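Local coordinates for protein purine nucleoside phosphorylase (Thermus thermophilus, PDB 6TK9) that probably catalyses the phosphorolysis of purine nucleosides such as inosine and guanosine, releasing the free base and a pentose 1-phosphate, at residues 107-112 with 214-219; 111-116 with 228-233; 131-136 with 183-188; 195-200 with 234-239. All coordinates share one frame; numbering follows the deposited sequence.

Interaction 1. Residues 107-112 with 214-219; sequences FLLTSA and PEVIAL. With PO4 (phosphate ion), chain G.
Leu109 and Leu219 each swing CG opposite their own carbonyl carbon (chi1 -52° and -79°), which sends both branched ends into the space between strand and helix. They meet there tip to tip, Leu109 CD2 lying 4.1 Å from Leu219 CD1. The other methyl of Leu109, CD1, slants against Val216, 3.6 Å from CG2, and touches Glu215 CB at 4.0 Å. Leu219 CD2 sits over one face of the Phe107 ring, a CH-pi contact of 4.2 Å to the centroid, and the two side chains cross nearly perpendicularly. This is helix-on-sheet packing of an alpha/beta fold: segments 107-112 and 214-219 run almost antiparallel with axes 10.2 Å apart, and helix 213-222 leads into strand 225-235, the parallel neighbour of 106-115. Replacing Leu109 with an alanine would probably open a gap facing Val216 CG2 and Leu219 CD1. The polar end of Glu215 turns to Arg80, a salt bridge through OE1. Arg80 also binds the phosphate ion, together with Ser29, His82 and Ser211, consistent with the phosphate site of this family. At the far end of segment 107-112, Ala112 N donates to phosphate O3 at 2.9 Å.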
loop_
_atom_site.group_PDB
_atom_site.type_symbol
_atom_site.label_atom_id
_atom_site.label_comp_id
_atom_site.label_asym_id
_atom_site.label_seq_id
_atom_site.Cartn_x
_atom_site.Cartn_y
_atom_site.Cartn_z
ATOM N N PHE A 107 -19.786 9.015 -27.438
ATOM C CA PHE A 107 -18.381 9.001 -27.917
ATOM C C PHE A 107 -17.685 7.723 -27.477
ATOM O O PHE A 107 -17.806 7.358 -26.305
ATOM C CB PHE A 107 -17.615 10.202 -27.378
ATOM C CG PHE A 107 -17.523 11.364 -28.324
ATOM C CD1 PHE A 107 -18.517 12.321 -28.369
ATOM C CD2 PHE A 107 -16.423 11.508 -29.148
ATOM C CE1 PHE A 107 -18.414 13.395 -29.236
ATOM C CE2 PHE A 107 -16.321 12.578 -30.018
ATOM C CZ PHE A 107 -17.319 13.523 -30.058
ATOM N N LEU A 108 -16.981 7.095 -28.419
ATOM C CA LEU A 108 -16.090 5.930 -28.210
ATOM C C LEU A 108 -14.659 6.469 -28.292
ATOM O O LEU A 108 -14.247 6.862 -29.383
ATOM C CB LEU A 108 -16.346 4.874 -29.298
ATOM C CG LEU A 108 -17.499 3.887 -29.069
ATOM C CD1 LEU A 108 -18.818 4.578 -28.726
ATOM C CD2 LEU A 108 -17.694 2.984 -30.274
ATOM N N LEU A 109 -13.938 6.536 -27.183
ATOM C CA LEU A 109 -12.530 7.001 -27.196
ATOM C C LEU A 109 -11.615 5.777 -27.215
ATOM O O LEU A 109 -11.736 4.962 -26.308
ATOM C CB LEU A 109 -12.287 7.871 -25.963
ATOM C CG LEU A 109 -13.287 9.005 -25.765
ATOM C CD1 LEU A 109 -13.097 9.631 -24.397
ATOM C CD2 LEU A 109 -13.155 10.048 -26.858
ATOM N N THR A 110 -10.756 5.658 -28.223
ATOM C CA THR A 110 -9.853 4.501 -28.420
ATOM C C THR A 110 -8.411 5.000 -28.344
ATOM O O THR A 110 -8.162 6.146 -28.765
ATOM C CB THR A 110 -10.147 3.753 -29.733
ATOM O OG1 THR A 110 -9.471 4.382 -30.828
ATOM C CG2 THR A 110 -11.633 3.648 -30.019
ATOM N N SER A 111 -7.510 4.148 -27.847
ATOM C CA SER A 111 -6.080 4.464 -27.596
ATOM C C SER A 111 -5.258 3.178 -27.700
ATOM O O SER A 111 -5.823 2.080 -27.510
ATOM C CB SER A 111 -5.905 5.115 -26.240
ATOM O OG SER A 111 -6.591 4.370 -25.240
ATOM N N ALA A 112 -3.973 3.306 -27.992
ATOM C CA ALA A 112 -2.955 2.286 -27.648
ATOM C C ALA A 112 -2.520 2.529 -26.195
ATOM O O ALA A 112 -2.364 3.713 -25.828
ATOM C CB ALA A 112 -1.787 2.357 -28.606
ATOM N N PRO A 214 -8.309 13.735 -20.650
ATOM C CA PRO A 214 -8.808 15.096 -20.829
ATOM C C PRO A 214 -10.113 15.072 -21.636
ATOM O O PRO A 214 -11.012 15.808 -21.306
ATOM C CB PRO A 214 -7.674 15.867 -21.529
ATOM C CG PRO A 214 -6.629 14.831 -21.925
ATOM C CD PRO A 214 -6.953 13.545 -21.196
ATOM N N GLU A 215 -10.175 14.217 -22.659
ATOM C CA GLU A 215 -11.378 13.980 -23.503
ATOM C C GLU A 215 -12.515 13.512 -22.588
ATOM O O GLU A 215 -13.612 14.132 -22.639
ATOM C CB GLU A 215 -11.059 13.005 -24.653
ATOM C CG GLU A 215 -10.120 13.603 -25.691
ATOM C CD GLU A 215 -9.084 12.672 -26.299
ATOM O OE1 GLU A 215 -9.464 11.850 -27.139
ATOM O OE2 GLU A 215 -7.892 12.787 -25.956
ATOM N N VAL A 216 -12.273 12.499 -21.751
ATOM C CA VAL A 216 -13.323 11.963 -20.838
ATOM C C VAL A 216 -13.874 13.083 -19.950
ATOM O O VAL A 216 -15.086 13.163 -19.830
ATOM C CB VAL A 216 -12.811 10.807 -19.980
ATOM C CG1 VAL A 216 -13.899 10.386 -18.998
ATOM C CG2 VAL A 216 -12.353 9.632 -20.834
ATOM N N ILE A 217 -13.017 13.910 -19.350
ATOM C CA ILE A 217 -13.428 15.015 -18.428
ATOM C C ILE A 217 -14.204 16.080 -19.220
ATOM O O ILE A 217 -15.289 16.498 -18.764
ATOM C CB ILE A 217 -12.208 15.621 -17.696
ATOM C CG1 ILE A 217 -11.548 14.597 -16.771
ATOM C CG2 ILE A 217 -12.609 16.876 -16.939
ATOM C CD1 ILE A 217 -10.196 15.010 -16.245
ATOM N N ALA A 218 -13.662 16.512 -20.359
ATOM C CA ALA A 218 -14.280 17.508 -21.272
ATOM C C ALA A 218 -15.693 17.053 -21.671
ATOM O O ALA A 218 -16.615 17.902 -21.655
ATOM C CB ALA A 218 -13.395 17.734 -22.479
ATOM N N LEU A 219 -15.856 15.764 -21.987
ATOM C CA LEU A 219 -17.111 15.187 -22.524
ATOM C C LEU A 219 -18.145 14.981 -21.409
ATOM O O LEU A 219 -19.358 15.140 -21.713
ATOM C CB LEU A 219 -16.800 13.887 -23.266
ATOM C CG LEU A 219 -16.251 14.093 -24.676
ATOM C CD1 LEU A 219 -15.651 12.817 -25.221
ATOM C CD2 LEU A 219 -17.338 14.595 -25.606
HETATM P P PO4 G . -2.973 7.131 -28.196
HETATM O O1 PO4 G . -3.289 8.492 -28.834
HETATM O O2 PO4 G . -1.468 6.884 -28.216
HETATM O O3 PO4 G . -3.656 6.007 -28.950
HETATM O O4 PO4 G . -3.510 7.139 -26.767
#

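Interaction 2. Residues 111-116 with 228-233; sequences SAAGGL and GLSTIT. With PO4 (phosphate ion), chain G.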
loop_
_atom_site.group_PDB
_atom_site.type_symbol
_atom_site.label_atom_id
_atom_site.label_comp_id
_atom_site.label_asym_id
_atom_site.label_seq_id
_atom_site.Cartn_x
_atom_site.Cartn_y
_atom_site.Cartn_z
ATOM N N SER A 111 -7.510 4.148 -27.847
ATOM C CA SER A 111 -6.080 4.464 -27.596
ATOM C C SER A 111 -5.258 3.178 -27.700
ATOM O O SER A 111 -5.823 2.080 -27.510
ATOM C CB SER A 111 -5.905 5.115 -26.240
ATOM O OG SER A 111 -6.591 4.370 -25.240
ATOM N N ALA A 112 -3.973 3.306 -27.992
ATOM C CA ALA A 112 -2.955 2.286 -27.648
ATOM C C ALA A 112 -2.520 2.529 -26.195
ATOM O O ALA A 112 -2.364 3.713 -25.828
ATOM C CB ALA A 112 -1.787 2.357 -28.606
ATOM N N ALA A 113 -2.367 1.470 -25.398
ATOM C CA ALA A 113 -2.021 1.552 -23.966
ATOM C C ALA A 113 -1.099 0.404 -23.618
ATOM O O ALA A 113 -1.271 -0.660 -24.238
ATOM C CB ALA A 113 -3.256 1.477 -23.111
ATOM N N GLY A 114 -0.210 0.628 -22.646
ATOM C CA GLY A 114 0.505 -0.437 -21.911
ATOM C C GLY A 114 -0.397 -1.138 -20.908
ATOM O O GLY A 114 -1.253 -0.453 -20.277
ATOM N N GLY A 115 -0.241 -2.462 -20.776
ATOM C CA GLY A 115 -0.832 -3.252 -19.675
ATOM C C GLY A 115 -0.002 -3.152 -18.397
ATOM O O GLY A 115 1.185 -3.501 -18.447
ATOM N N LEU A 116 -0.587 -2.689 -17.286
ATOM C CA LEU A 116 0.071 -2.696 -15.947
ATOM C C LEU A 116 -0.296 -3.995 -15.247
ATOM O O LEU A 116 0.626 -4.644 -14.718
ATOM C CB LEU A 116 -0.371 -1.495 -15.108
ATOM C CG LEU A 116 0.015 -0.137 -15.675
ATOM C CD1 LEU A 116 -0.789 0.953 -15.001
ATOM C CD2 LEU A 116 1.510 0.105 -15.531
ATOM N N GLY A 228 -14.594 3.901 -23.376
ATOM C CA GLY A 228 -13.133 3.925 -23.554
ATOM C C GLY A 228 -12.609 2.535 -23.860
ATOM O O GLY A 228 -12.942 1.601 -23.121
ATOM N N LEU A 229 -11.826 2.391 -24.924
ATOM C CA LEU A 229 -11.201 1.108 -25.283
ATOM C C LEU A 229 -9.744 1.394 -25.603
ATOM O O LEU A 229 -9.454 2.374 -26.313
ATOM C CB LEU A 229 -11.888 0.439 -26.477
ATOM C CG LEU A 229 -13.399 0.234 -26.380
ATOM C CD1 LEU A 229 -13.921 -0.304 -27.707
ATOM C CD2 LEU A 229 -13.781 -0.705 -25.237
ATOM N N SER A 230 -8.875 0.549 -25.064
ATOM C CA SER A 230 -7.444 0.528 -25.388
ATOM C C SER A 230 -7.130 -0.856 -25.949
ATOM O O SER A 230 -7.769 -1.853 -25.525
ATOM C CB SER A 230 -6.636 0.886 -24.189
ATOM O OG SER A 230 -6.974 2.202 -23.780
ATOM N N THR A 231 -6.298 -0.857 -26.980
ATOM C CA THR A 231 -5.508 -2.008 -27.438
ATOM C C THR A 231 -4.324 -2.084 -26.480
ATOM O O THR A 231 -3.566 -1.109 -26.405
ATOM C CB THR A 231 -5.089 -1.836 -28.903
ATOM O OG1 THR A 231 -6.262 -1.868 -29.728
ATOM C CG2 THR A 231 -4.094 -2.900 -29.312
ATOM N N ILE A 232 -4.217 -3.167 -25.724
ATOM C CA ILE A 232 -3.036 -3.404 -24.862
ATOM C C ILE A 232 -1.900 -3.856 -25.793
ATOM O O ILE A 232 -1.720 -5.056 -25.977
ATOM C CB ILE A 232 -3.380 -4.403 -23.748
ATOM C CG1 ILE A 232 -4.571 -3.920 -22.918
ATOM C CG2 ILE A 232 -2.159 -4.684 -22.883
ATOM C CD1 ILE A 232 -4.327 -2.631 -22.198
ATOM N N THR A 233 -1.200 -2.890 -26.386
ATOM C CA THR A 233 -0.166 -3.081 -27.433
ATOM C C THR A 233 1.076 -3.759 -26.848
ATOM O O THR A 233 1.773 -4.478 -27.594
ATOM C CB THR A 233 0.179 -1.731 -28.068
ATOM O OG1 THR A 233 0.516 -0.847 -26.996
ATOM C CG2 THR A 233 -0.956 -1.164 -28.894
HETATM P P PO4 G . -2.973 7.131 -28.196
HETATM O O1 PO4 G . -3.289 8.492 -28.834
HETATM O O2 PO4 G . -1.468 6.884 -28.216
HETATM O O3 PO4 G . -3.656 6.007 -28.950
HETATM O O4 PO4 G . -3.510 7.139 -26.767
#
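Ser111 and Ser230, with Ala113 and Ile232 beyond them, share one face of the sheet formed here, while Ala112 and Thr231 lie on the other; backbone N-H and C=O groups pair between the two strands. The strands are parallel neighbours in the central sheet of the alpha/beta phosphorylase fold, strongly twisted, their short axes crossing at -55°. Ser111 O accepts from Thr231 N at 3.0 Å, Ala113 N gives to Thr231 O, and Ala113 O takes Thr233 N; the bond from Ser111 N to Leu229 O is weak. On the serine face Ala113 CB packs 3.6 Å from Ser230 CB. Gly115 matters by what it lacks: a beta carbon there would crowd Ile232 CG2, which lies 3.6 Å from Gly115 N. Beside Ala112, Thr233 CG2 lies 3.6 Å from Ala112 CB, and helix 246-255 covers both residues through Val249. A glycine in place of Thr233 would probably uncover Ala112 CB and leave a gap beneath Val249. Ser111 OG stands between its backbone N and carbonyl carbon (chi1 49°), which brings it to Ser230 OG, itself hydrogen-bonded to His128 NE2; the two hydroxyl oxygens are 2.6 Å apart.

Interaction 3. Residues 131-136 with 183-188; sequences YINFAG and YAWFMG
Backbone hydrogen bonds join 131-136 to 183-188 in parallel register: Ile132 N to Tyr183 O at 2.9 Å, Trp185 N to Ile132 O at 3.0 Å, and Phe134 N to Trp185 O at 3.2 Å. Further along, a water carries the link on, giving a hydrogen to Phe134 O and accepting one from Met187 N at 2.9 Å. The aromatic contacts centre on Trp185. Ala135 CB sits over the middle of its six-membered ring as a CH-pi contact, 3.5 Å from the centroid. Asn133 and Trp185 both hold CG anti to the backbone N (chi1 180° and -180°), which lays amide and indole side by side, planes 27° apart. Strands 124-133 and 179-185, with helix 161-173 between them in the chain, form a beta-alpha-beta crossover. Among apolar contacts, Ile132 CB faces Ala184 CB at 4.4 Å, Ala135 CB meets Met187 CB, and Phe186 CD1 approaches the edge of the Phe134 ring. The side chain of Tyr183 comes within about 4 Å of the bound phosphate, its OH tied to Ser211 O. Neighbouring subunits meet both segments: Asn133 N is hydrogen-bonded to Glu196 of one, Phe134 packs on Phe134 of others, and Met187 on Gly136 of another.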
loop_
_atom_site.group_PDB
_atom_site.type_symbol
_atom_site.label_atom_id
_atom_site.label_comp_id
_atom_site.label_asym_id
_atom_site.label_seq_id
_atom_site.Cartn_x
_atom_site.Cartn_y
_atom_site.Cartn_z
ATOM N N TYR A 131 -10.686 6.060 -14.521
ATOM C CA TYR A 131 -9.428 6.736 -14.934
ATOM C C TYR A 131 -8.742 7.338 -13.707
ATOM O O TYR A 131 -9.379 7.665 -12.653
ATOM C CB TYR A 131 -9.701 7.803 -16.013
ATOM C CG TYR A 131 -10.348 9.061 -15.490
ATOM C CD1 TYR A 131 -9.613 10.010 -14.805
ATOM C CD2 TYR A 131 -11.704 9.272 -15.611
ATOM C CE1 TYR A 131 -10.208 11.127 -14.242
ATOM C CE2 TYR A 131 -12.309 10.411 -15.097
ATOM C CZ TYR A 131 -11.562 11.338 -14.391
ATOM O OH TYR A 131 -12.148 12.453 -13.858
ATOM N N ILE A 132 -7.442 7.510 -13.851
ATOM C CA ILE A 132 -6.581 8.224 -12.871
ATOM C C ILE A 132 -5.849 9.296 -13.665
ATOM O O ILE A 132 -5.284 8.926 -14.723
ATOM C CB ILE A 132 -5.599 7.251 -12.198
ATOM C CG1 ILE A 132 -6.274 6.422 -11.100
ATOM C CG2 ILE A 132 -4.391 8.016 -11.673
ATOM C CD1 ILE A 132 -5.404 5.278 -10.565
ATOM N N ASN A 133 -5.843 10.542 -13.178
ATOM C CA ASN A 133 -5.081 11.648 -13.816
ATOM C C ASN A 133 -3.777 11.829 -13.050
ATOM O O ASN A 133 -3.851 12.379 -11.960
ATOM C CB ASN A 133 -5.906 12.935 -13.884
ATOM C CG ASN A 133 -5.179 14.097 -14.518
ATOM O OD1 ASN A 133 -5.766 15.145 -14.706
ATOM N ND2 ASN A 133 -3.929 13.914 -14.897
ATOM N N PHE A 134 -2.649 11.380 -13.611
ATOM C CA PHE A 134 -1.274 11.566 -13.063
ATOM C C PHE A 134 -0.468 12.513 -13.959
ATOM O O PHE A 134 0.769 12.475 -13.898
ATOM C CB PHE A 134 -0.543 10.222 -12.954
ATOM C CG PHE A 134 0.638 10.216 -12.020
ATOM C CD1 PHE A 134 0.464 10.336 -10.651
ATOM C CD2 PHE A 134 1.927 10.122 -12.513
ATOM C CE1 PHE A 134 1.554 10.315 -9.795
ATOM C CE2 PHE A 134 3.020 10.115 -11.661
ATOM C CZ PHE A 134 2.830 10.198 -10.305
ATOM N N ALA A 135 -1.136 13.345 -14.764
ATOM C CA ALA A 135 -0.510 14.282 -15.730
ATOM C C ALA A 135 -0.419 15.708 -15.159
ATOM O O ALA A 135 0.371 16.501 -15.692
ATOM C CB ALA A 135 -1.294 14.249 -17.012
ATOM N N GLY A 136 -1.207 16.037 -14.131
ATOM C CA GLY A 136 -1.145 17.342 -13.445
ATOM C C GLY A 136 -1.757 18.460 -14.270
ATOM O O GLY A 136 -1.395 19.626 -14.071
ATOM N N TYR A 183 -7.699 3.240 -16.390
ATOM C CA TYR A 183 -6.724 3.886 -17.315
ATOM C C TYR A 183 -6.019 5.041 -16.601
ATOM O O TYR A 183 -6.723 5.954 -16.170
ATOM C CB TYR A 183 -7.419 4.398 -18.585
ATOM C CG TYR A 183 -6.507 5.026 -19.614
ATOM C CD1 TYR A 183 -6.209 6.373 -19.567
ATOM C CD2 TYR A 183 -5.981 4.293 -20.666
ATOM C CE1 TYR A 183 -5.417 6.976 -20.527
ATOM C CE2 TYR A 183 -5.175 4.880 -21.633
ATOM C CZ TYR A 183 -4.888 6.232 -21.565
ATOM O OH TYR A 183 -4.072 6.838 -22.492
ATOM N N ALA A 184 -4.686 5.008 -16.521
ATOM C CA ALA A 184 -3.832 6.099 -15.983
ATOM C C ALA A 184 -3.235 6.930 -17.128
ATOM O O ALA A 184 -2.451 6.378 -17.980
ATOM C CB ALA A 184 -2.735 5.520 -15.120
ATOM N N TRP A 185 -3.567 8.217 -17.131
ATOM C CA TRP A 185 -2.962 9.280 -17.982
ATOM C C TRP A 185 -1.580 9.652 -17.447
ATOM O O TRP A 185 -1.512 10.372 -16.469
ATOM C CB TRP A 185 -3.893 10.507 -18.033
ATOM C CG TRP A 185 -3.406 11.654 -18.861
ATOM C CD1 TRP A 185 -2.468 11.620 -19.850
ATOM C CD2 TRP A 185 -3.905 12.995 -18.833
ATOM N NE1 TRP A 185 -2.322 12.858 -20.408
ATOM C CE2 TRP A 185 -3.185 13.721 -19.806
ATOM C CE3 TRP A 185 -4.857 13.661 -18.060
ATOM C CZ2 TRP A 185 -3.379 15.076 -20.021
ATOM C CZ3 TRP A 185 -5.047 15.004 -18.262
ATOM C CH2 TRP A 185 -4.322 15.697 -19.234
ATOM N N PHE A 186 -0.524 9.138 -18.067
ATOM C CA PHE A 186 0.898 9.493 -17.819
ATOM C C PHE A 186 1.276 10.537 -18.859
ATOM O O PHE A 186 0.953 10.315 -20.025
ATOM C CB PHE A 186 1.781 8.249 -17.937
ATOM C CG PHE A 186 3.235 8.467 -17.621
ATOM C CD1 PHE A 186 3.661 8.615 -16.309
ATOM C CD2 PHE A 186 4.179 8.515 -18.630
ATOM C CE1 PHE A 186 5.003 8.798 -16.010
ATOM C CE2 PHE A 186 5.521 8.712 -18.329
ATOM C CZ PHE A 186 5.936 8.838 -17.016
ATOM N N MET A 187 1.905 11.643 -18.462
ATOM C CA MET A 187 2.010 12.838 -19.341
ATOM C C MET A 187 2.901 12.516 -20.545
ATOM O O MET A 187 2.609 13.015 -21.634
ATOM C CB MET A 187 2.559 14.056 -18.601
ATOM C CG MET A 187 3.995 13.923 -18.168
ATOM S SD MET A 187 4.438 15.366 -17.215
ATOM C CE MET A 187 4.291 16.641 -18.467
ATOM N N GLY A 188 3.951 11.718 -20.352
ATOM C CA GLY A 188 4.928 11.426 -21.414
ATOM C C GLY A 188 5.648 12.696 -21.846
ATOM O O GLY A 188 5.604 13.700 -21.131
HETATM O O HOH W 1 2.557 12.127 -15.726
#

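Interaction 4. Residues 195-200 with 234-239; sequences AELRLL and DMAVPE
Leu197 carries the close part of this contact, setting both methyls against one small target: CD2 lies 3.8 Å from Ala236 CB, and CD1 lies 3.9 Å from the same atom. Its CG is opposite the carbonyl carbon (chi1 -71°), which points the branched end from the helix toward the loop. Behind the fork, Leu197 CB rests on the ring of Pro238, 4.0 Å from CD. Ile208 of strand 207-209 touches both Leu197 and Ala236, and Phe156 of a neighbouring subunit also packs on the leucine. The contact slackens toward Arg198, which is partly exposed. Its CB only grazes Pro238 CG at 4.2 Å, and the extended chain then leads the guanidinium away from the proline. Arg198 NE stops 5.0 Å from Glu239 OE1, too far for a salt bridge, although the opposite charges may attract weakly. Between segments 195-200 and 234-239 the contacts are thus apolar, without a hydrogen bond; near the helix ends Arg194, hydrogen-bonded to Pro238 O, and Arg201, salt-bridged to Glu239 OE2, add polar links. The whole is a helix-to-loop junction, helix 194-202 against the loop leaving strand 225-235, at the periphery of this alpha/beta phosphorylase fold and close to its subunit interfaces.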
loop_
_atom_site.group_PDB
_atom_site.type_symbol
_atom_site.label_atom_id
_atom_site.label_comp_id
_atom_site.label_asym_id
_atom_site.label_seq_id
_atom_site.Cartn_x
_atom_site.Cartn_y
_atom_site.Cartn_z
ATOM N N ALA A 195 10.009 2.150 -11.703
ATOM C CA ALA A 195 9.453 2.606 -10.413
ATOM C C ALA A 195 8.145 3.361 -10.648
ATOM O O ALA A 195 7.213 3.184 -9.832
ATOM C CB ALA A 195 10.458 3.458 -9.694
ATOM N N GLU A 196 8.063 4.153 -11.728
ATOM C CA GLU A 196 6.809 4.850 -12.109
ATOM C C GLU A 196 5.749 3.808 -12.489
ATOM O O GLU A 196 4.590 3.975 -12.055
ATOM C CB GLU A 196 7.044 5.838 -13.244
ATOM C CG GLU A 196 7.662 7.143 -12.793
ATOM C CD GLU A 196 8.287 7.965 -13.916
ATOM O OE1 GLU A 196 8.602 7.355 -14.974
ATOM O OE2 GLU A 196 8.437 9.216 -13.745
ATOM N N LEU A 197 6.100 2.760 -13.245
ATOM C CA LEU A 197 5.092 1.730 -13.610
ATOM C C LEU A 197 4.581 1.084 -12.319
ATOM O O LEU A 197 3.336 0.944 -12.169
ATOM C CB LEU A 197 5.679 0.673 -14.542
ATOM C CG LEU A 197 5.979 1.098 -15.981
ATOM C CD1 LEU A 197 6.619 -0.071 -16.727
ATOM C CD2 LEU A 197 4.724 1.584 -16.705
ATOM N N ARG A 198 5.502 0.724 -11.416
ATOM C CA ARG A 198 5.160 0.069 -10.131
ATOM C C ARG A 198 4.243 1.013 -9.364
ATOM O O ARG A 198 3.195 0.552 -8.890
ATOM C CB ARG A 198 6.393 -0.285 -9.297
ATOM C CG ARG A 198 6.088 -1.309 -8.212
ATOM C CD ARG A 198 7.292 -1.694 -7.371
ATOM N NE ARG A 198 6.888 -2.281 -6.093
ATOM C CZ ARG A 198 7.485 -2.070 -4.919
ATOM N NH1 ARG A 198 8.528 -1.256 -4.821
ATOM N NH2 ARG A 198 7.020 -2.666 -3.834
ATOM N N LEU A 199 4.621 2.289 -9.303
ATOM C CA LEU A 199 3.869 3.331 -8.564
ATOM C C LEU A 199 2.421 3.356 -9.094
ATOM O O LEU A 199 1.488 3.324 -8.250
ATOM C CB LEU A 199 4.634 4.649 -8.716
ATOM C CG LEU A 199 3.862 5.954 -8.525
ATOM C CD1 LEU A 199 4.838 7.092 -8.242
ATOM C CD2 LEU A 199 3.018 6.285 -9.736
ATOM N N LEU A 200 2.210 3.300 -10.415
ATOM C CA LEU A 200 0.848 3.467 -11.019
ATOM C C LEU A 200 0.020 2.187 -10.846
ATOM O O LEU A 200 -1.198 2.301 -10.656
ATOM C CB LEU A 200 0.944 3.832 -12.503
ATOM C CG LEU A 200 1.538 5.203 -12.803
ATOM C CD1 LEU A 200 1.905 5.310 -14.271
ATOM C CD2 LEU A 200 0.579 6.290 -12.382
ATOM N N ASP A 234 1.365 -3.517 -25.570
ATOM C CA ASP A 234 2.561 -4.063 -24.868
ATOM C C ASP A 234 2.160 -4.384 -23.424
ATOM O O ASP A 234 1.063 -3.995 -23.001
ATOM C CB ASP A 234 3.768 -3.109 -24.960
ATOM C CG ASP A 234 3.588 -1.732 -24.315
ATOM O OD1 ASP A 234 2.713 -0.963 -24.783
ATOM O OD2 ASP A 234 4.338 -1.416 -23.357
ATOM N N MET A 235 3.028 -5.080 -22.704
ATOM C CA MET A 235 2.854 -5.355 -21.263
ATOM C C MET A 235 3.912 -4.524 -20.522
ATOM O O MET A 235 5.121 -4.797 -20.660
ATOM C CB MET A 235 2.965 -6.860 -20.978
ATOM C CG MET A 235 1.712 -7.656 -21.397
ATOM S SD MET A 235 0.137 -6.960 -20.774
ATOM C CE MET A 235 0.392 -7.091 -19.008
ATOM N N ALA A 236 3.450 -3.469 -19.851
ATOM C CA ALA A 236 4.255 -2.535 -19.035
ATOM C C ALA A 236 4.299 -3.078 -17.605
ATOM O O ALA A 236 3.511 -2.615 -16.739
ATOM C CB ALA A 236 3.666 -1.142 -19.115
ATOM N N VAL A 237 5.162 -4.061 -17.380
ATOM C CA VAL A 237 5.352 -4.659 -16.030
ATOM C C VAL A 237 6.841 -4.619 -15.688
ATOM O O VAL A 237 7.675 -5.249 -16.329
ATOM C CB VAL A 237 4.680 -6.046 -15.914
ATOM C CG1 VAL A 237 4.180 -6.566 -17.257
ATOM C CG2 VAL A 237 5.548 -7.070 -15.190
ATOM N N PRO A 238 7.218 -3.840 -14.654
ATOM C CA PRO A 238 8.628 -3.529 -14.400
ATOM C C PRO A 238 9.502 -4.650 -13.815
ATOM O O PRO A 238 10.675 -4.426 -13.631
ATOM C CB PRO A 238 8.536 -2.398 -13.360
ATOM C CG PRO A 238 7.227 -2.660 -12.623
ATOM C CD PRO A 238 6.296 -3.204 -13.687
ATOM N N GLU A 239 8.948 -5.829 -13.533
ATOM C CA GLU A 239 9.779 -6.970 -13.063
ATOM C C GLU A 239 9.887 -7.992 -14.204
ATOM O O GLU A 239 9.938 -9.194 -13.916
ATOM C CB GLU A 239 9.287 -7.467 -11.697
ATOM C CG GLU A 239 7.791 -7.371 -11.456
ATOM C CD GLU A 239 7.218 -6.107 -10.824
ATOM O OE1 GLU A 239 7.398 -5.876 -9.599
ATOM O OE2 GLU A 239 6.533 -5.378 -11.551
#

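How the interactions relate
Interactions 1, 2 and 3 cluster, every pair of centres about 13 Å apart; interaction 4 lies 14 Å from 2 and 3 but 23 Å from 1. Strand 106-115 serves interactions 1 and 2, which share Ser111 and Ala112, and strand 225-235 runs from interaction 2 into the loop of interaction 4. Along the chain, interaction 3 is nested inside the loops closed by 1 and 2, whereas interaction 4 alternates with both. All four belong to one mixed sheet with its helices. Interactions 1 and 2 converge on the bound phosphate, and Tyr183 of interaction 3 also borders it; interactions 3 and 4 both reach neighbouring subunits, placing the phosphate pocket close to the oligomer contacts.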